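Local coordinates for protein peptidase M14, carboxypeptidase A (PDB 4XED) that probably trims peptides as an M14-type carboxypeptidase, and carries this calcium-binding PKD domain, probably for protein binding, at residues Ile42-Gly45 against Thr49-Trp52; Arg77-Ala80 against Tyr86-Ser89. All blocks are in the same frame, centred on the assembly; numbering follows the deposited sequence.

Contact 1. Residues Ile42-Gly45 against Thr49-Trp52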
loop_
_atom_site.group_PDB
_atom_site.type_symbol
_atom_site.label_atom_id
_atom_site.label_comp_id
_atom_site.label_asym_id
_atom_site.label_seq_id
_atom_site.Cartn_x
_atom_site.Cartn_y
_atom_site.Cartn_z
ATOM N N ILE A 42 -3.038 4.071 0.381
ATOM C CA ILE A 42 -3.183 2.740 0.961
ATOM C C ILE A 42 -4.550 2.640 1.646
ATOM O O ILE A 42 -4.925 3.512 2.441
ATOM C CB ILE A 42 -2.069 2.477 1.976
ATOM C CG1 ILE A 42 -0.695 2.543 1.281
ATOM C CG2 ILE A 42 -2.287 1.165 2.731
ATOM C CD1 ILE A 42 0.453 2.605 2.248
ATOM N N GLU A 43 -5.255 1.543 1.372
ATOM C CA GLU A 43 -6.453 1.123 2.106
ATOM C C GLU A 43 -6.079 -0.079 2.955
ATOM O O GLU A 43 -5.529 -1.054 2.443
ATOM C CB GLU A 43 -7.559 0.697 1.151
ATOM C CG GLU A 43 -8.106 1.786 0.292
ATOM C CD GLU A 43 -9.117 1.279 -0.714
ATOM O OE1 GLU A 43 -9.210 0.045 -0.939
ATOM O OE2 GLU A 43 -9.838 2.121 -1.281
ATOM N N TRP A 44 -6.334 -0.027 4.253
ATOM C CA TRP A 44 -6.062 -1.172 5.110
ATOM C C TRP A 44 -7.214 -2.202 5.123
ATOM O O TRP A 44 -7.115 -3.259 5.754
ATOM C CB TRP A 44 -5.765 -0.717 6.543
ATOM C CG TRP A 44 -4.487 0.073 6.655
ATOM C CD1 TRP A 44 -4.359 1.390 6.936
ATOM C CD2 TRP A 44 -3.156 -0.426 6.486
ATOM N NE1 TRP A 44 -3.037 1.761 6.949
ATOM C CE2 TRP A 44 -2.274 0.659 6.674
ATOM C CE3 TRP A 44 -2.611 -1.693 6.188
ATOM C CZ2 TRP A 44 -0.879 0.507 6.619
ATOM C CZ3 TRP A 44 -1.240 -1.839 6.108
ATOM C CH2 TRP A 44 -0.393 -0.743 6.316
ATOM N N GLY A 45 -8.310 -1.888 4.437
ATOM C CA GLY A 45 -9.431 -2.796 4.277
ATOM C C GLY A 45 -10.487 -2.703 5.361
ATOM O O GLY A 45 -11.515 -3.390 5.279
ATOM N N THR A 49 -7.076 4.524 6.042
ATOM C CA THR A 49 -6.297 4.792 4.835
ATOM C C THR A 49 -5.046 5.608 5.137
ATOM O O THR A 49 -4.979 6.282 6.180
ATOM C CB THR A 49 -7.136 5.607 3.809
ATOM O OG1 THR A 49 -7.602 6.814 4.441
ATOM C CG2 THR A 49 -8.322 4.805 3.290
ATOM N N GLU A 50 -4.090 5.564 4.218
ATOM C CA GLU A 50 -2.981 6.497 4.161
ATOM C C GLU A 50 -3.164 7.240 2.844
ATOM O O GLU A 50 -3.042 6.648 1.779
ATOM C CB GLU A 50 -1.649 5.747 4.221
ATOM C CG GLU A 50 -1.498 4.686 5.321
ATOM C CD GLU A 50 -1.641 5.215 6.737
ATOM O OE1 GLU A 50 -1.321 6.401 6.990
ATOM O OE2 GLU A 50 -2.061 4.409 7.602
ATOM N N GLU A 51 -3.510 8.524 2.913
ATOM C CA GLU A 51 -3.979 9.234 1.717
ATOM C C GLU A 51 -2.879 10.048 1.064
ATOM O O GLU A 51 -2.583 11.186 1.428
ATOM C CB GLU A 51 -5.226 10.071 2.020
ATOM C CG GLU A 51 -6.296 9.130 2.556
ATOM C CD GLU A 51 -7.709 9.682 2.582
ATOM O OE1 GLU A 51 -7.919 10.871 2.242
ATOM O OE2 GLU A 51 -8.615 8.896 2.961
ATOM N N TRP A 52 -2.266 9.440 0.060
ATOM C CA TRP A 52 -1.219 10.086 -0.721
ATOM C C TRP A 52 -0.027 10.491 0.156
ATOM O O TRP A 52 0.387 11.654 0.230
ATOM C CB TRP A 52 -1.771 11.240 -1.543
ATOM C CG TRP A 52 -2.873 10.817 -2.471
ATOM C CD1 TRP A 52 -4.149 11.297 -2.480
ATOM C CD2 TRP A 52 -2.820 9.805 -3.496
ATOM N NE1 TRP A 52 -4.877 10.679 -3.442
ATOM C CE2 TRP A 52 -4.099 9.752 -4.078
ATOM C CE3 TRP A 52 -1.816 8.965 -3.988
ATOM C CZ2 TRP A 52 -4.405 8.899 -5.137
ATOM C CZ3 TRP A 52 -2.144 8.086 -5.036
ATOM C CH2 TRP A 52 -3.424 8.075 -5.598
#
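Ile42 and Glu50 form an antiparallel hydrogen-bonded pair in the beta hairpin of strands 38-43 and 49-56 of the PKD beta sandwich. Ile42 N gives its hydrogen to Glu50 O at 2.9 Å, and Glu50 N returns one to Ile42 O at 2.8 Å. The next pair toward the turn, Glu43 with Thr49, is non-hydrogen-bonded. Ile42 O also takes a CA-H contact from Thr49 CA, at 3.0 Å.

The side chains of Ile42 and Glu50 leave the same face of the sheet. Their CB atoms lie 4.0 Å apart, and the two chains cross at a slant. Glu50 CG stands beside the backbone N (chi1 -48°), and the bend at chi2 (-60°) carries the carboxylate to the Trp44 indole. There Trp44 NE1 donates to Glu50 OE2 at 2.9 Å. The bond is almost straight, 176° at the hydrogen. OE2 sits in the ring plane, at the edge, and accepts through its anti lone pair. The carboxylate plane is turned steeply to the ring. This bond gives the indole N-H a charged acceptor and should limit rotation of the ring.

One face of the same indole lies on Ile42, whose CG2 is 4.0 Å above the plane, over the ring centre. Trp44 also stacks with His66, and both Ile42 and Trp44 touch Phe64 of strand 62-66. The hairpin end is thus packed against the opposing sheet.

On the other face of strands 38-43 and 49-56, Glu43 and Thr49 meet loosely. The carboxylate of Glu43 turns to Arg77 for a salt bridge. Thr49 OG1 instead donates along its own strand to Glu51 OE2, at 2.7 Å, while its methyl CG2 lies 4.3 Å from Glu43 CG.

Contact 2. Residues Arg77-Ala80 against Tyr86-Ser89. With EDO (1,2-ethanediol), chain C.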
loop_
_atom_site.group_PDB
_atom_site.type_symbol
_atom_site.label_atom_id
_atom_site.label_comp_id
_atom_site.label_asym_id
_atom_site.label_seq_id
_atom_site.Cartn_x
_atom_site.Cartn_y
_atom_site.Cartn_z
ATOM N N ARG A 77 -4.962 -2.567 -0.007
ATOM C CA ARG A 77 -4.714 -2.149 -1.384
ATOM C C ARG A 77 -3.821 -0.927 -1.385
ATOM O O ARG A 77 -3.876 -0.085 -0.469
ATOM C CB ARG A 77 -6.023 -1.837 -2.125
ATOM C CG ARG A 77 -7.032 -2.964 -2.079
ATOM C CD ARG A 77 -8.029 -2.816 -3.220
ATOM N NE ARG A 77 -8.771 -1.570 -3.154
ATOM C CZ ARG A 77 -9.550 -1.113 -4.123
ATOM N NH1 ARG A 77 -9.726 -1.803 -5.245
ATOM N NH2 ARG A 77 -10.187 0.017 -3.953
ATOM N N ALA A 78 -2.999 -0.818 -2.431
ATOM C CA ALA A 78 -2.160 0.350 -2.601
ATOM C C ALA A 78 -2.094 0.749 -4.055
ATOM O O ALA A 78 -1.921 -0.079 -4.935
ATOM C CB ALA A 78 -0.767 0.099 -2.065
ATOM N N LYS A 79 -2.227 2.050 -4.296
ATOM C CA LYS A 79 -1.981 2.654 -5.620
ATOM C C LYS A 79 -0.988 3.804 -5.442
ATOM O O LYS A 79 -0.721 4.223 -4.307
ATOM C CB LYS A 79 -3.277 3.099 -6.297
ATOM C CG LYS A 79 -4.005 4.200 -5.572
ATOM C CD LYS A 79 -5.269 4.654 -6.310
ATOM C CE LYS A 79 -6.120 5.572 -5.402
ATOM N NZ LYS A 79 -7.256 6.197 -6.180
ATOM N N ALA A 80 -0.422 4.274 -6.549
ATOM C CA ALA A 80 0.575 5.322 -6.465
ATOM C C ALA A 80 0.264 6.353 -7.552
ATOM O O ALA A 80 -0.318 6.047 -8.600
ATOM C CB ALA A 80 1.959 4.761 -6.677
ATOM N N TYR A 86 -0.652 11.400 -12.193
ATOM C CA TYR A 86 -1.061 10.277 -13.024
ATOM C C TYR A 86 -1.067 9.043 -12.116
ATOM O O TYR A 86 -0.037 8.694 -11.531
ATOM C CB TYR A 86 -0.077 10.133 -14.171
ATOM C CG TYR A 86 -0.594 9.535 -15.466
ATOM C CD1 TYR A 86 -1.897 9.104 -15.618
ATOM C CD2 TYR A 86 0.254 9.414 -16.556
ATOM C CE1 TYR A 86 -2.342 8.575 -16.840
ATOM C CE2 TYR A 86 -0.174 8.890 -17.780
ATOM C CZ TYR A 86 -1.470 8.460 -17.905
ATOM O OH TYR A 86 -1.904 7.938 -19.107
ATOM N N GLU A 87 -2.229 8.401 -12.004
ATOM C CA GLU A 87 -2.414 7.345 -11.020
ATOM C C GLU A 87 -2.308 5.940 -11.597
ATOM O O GLU A 87 -2.832 5.645 -12.671
ATOM C CB GLU A 87 -3.789 7.468 -10.342
ATOM C CG GLU A 87 -4.047 8.738 -9.510
ATOM C CD GLU A 87 -5.356 8.714 -8.668
ATOM O OE1 GLU A 87 -5.818 7.619 -8.251
ATOM O OE2 GLU A 87 -5.898 9.807 -8.388
ATOM N N SER A 88 -1.691 5.045 -10.827
ATOM C CA SER A 88 -1.636 3.616 -11.127
ATOM C C SER A 88 -2.923 2.887 -10.754
ATOM O O SER A 88 -3.798 3.418 -10.105
ATOM C CB SER A 88 -0.488 2.980 -10.350
ATOM O OG SER A 88 -0.831 2.760 -8.990
ATOM N N SER A 89 -2.988 1.628 -11.165
ATOM C CA SER A 89 -3.957 0.670 -10.649
ATOM C C SER A 89 -3.556 0.190 -9.241
ATOM O O SER A 89 -2.507 0.566 -8.744
ATOM C CB SER A 89 -4.124 -0.494 -11.625
ATOM O OG SER A 89 -4.899 -0.069 -12.714
HETATM C C1 EDO C . -9.422 7.552 -3.572
HETATM O O1 EDO C . -8.435 8.044 -4.465
HETATM C C2 EDO C . -9.485 6.042 -3.728
HETATM O O2 EDO C . -10.774 5.577 -3.304
#
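Ala80 and Ser88 face each other where the loop 86-89 runs back along strand 72-82 in the PKD beta sandwich, just before strand 91-97 takes over as the neighbour. Ser88 N donates to Ala80 O at 2.8 Å, nearly in line with the C=O bond. The return bond is made by a side chain: Ala80 N donates to Ser88 OG at 2.9 Å. Ser88 OG lies between its own backbone N and carbonyl carbon (chi1 78°), which turns it to the strand. It also donates to Ser89 O, so two bonds hold the hydroxyl.

Lys79, extended beyond CG, reaches the end of Glu87. Its NZ forms a salt bridge to Glu87 OE1 at 2.9 Å, on the syn side and 16° out of the carboxylate plane. Tyr41 adds a cation-pi contact to the ammonium. A methionine in place of Lys79 would probably leave the Glu87 carboxylate without its charged mate and the loop less firmly tied to the strand. The ammonium has another partner in a 1,2-ethanediol, probably from the crystallisation liquor, whose O1 accepts from Lys79 NZ at 2.8 Å.

In the fold
Contacts 1 and 2 follow one another along the chain, and their centres are about 11 Å apart. Both reach one antiparallel sheet, in which strands 38-43 and 72-82 are neighbours. Contact 1 links 38-43 to an outer strand, 49-56, whereas contact 2 ties a loop to 72-82. A salt bridge joins them, with Glu43 OE1 2.8 Å from Arg77 NE. Trp52 meets contact 2 as well: its CH2 packs 3.6 Å from Glu87 OE1. A calcium ion lies about 6 Å from the side chain of Tyr86 in contact 2. Tyr86 N hydrogen-bonds to OD1 of Asp82, a residue of the metal site.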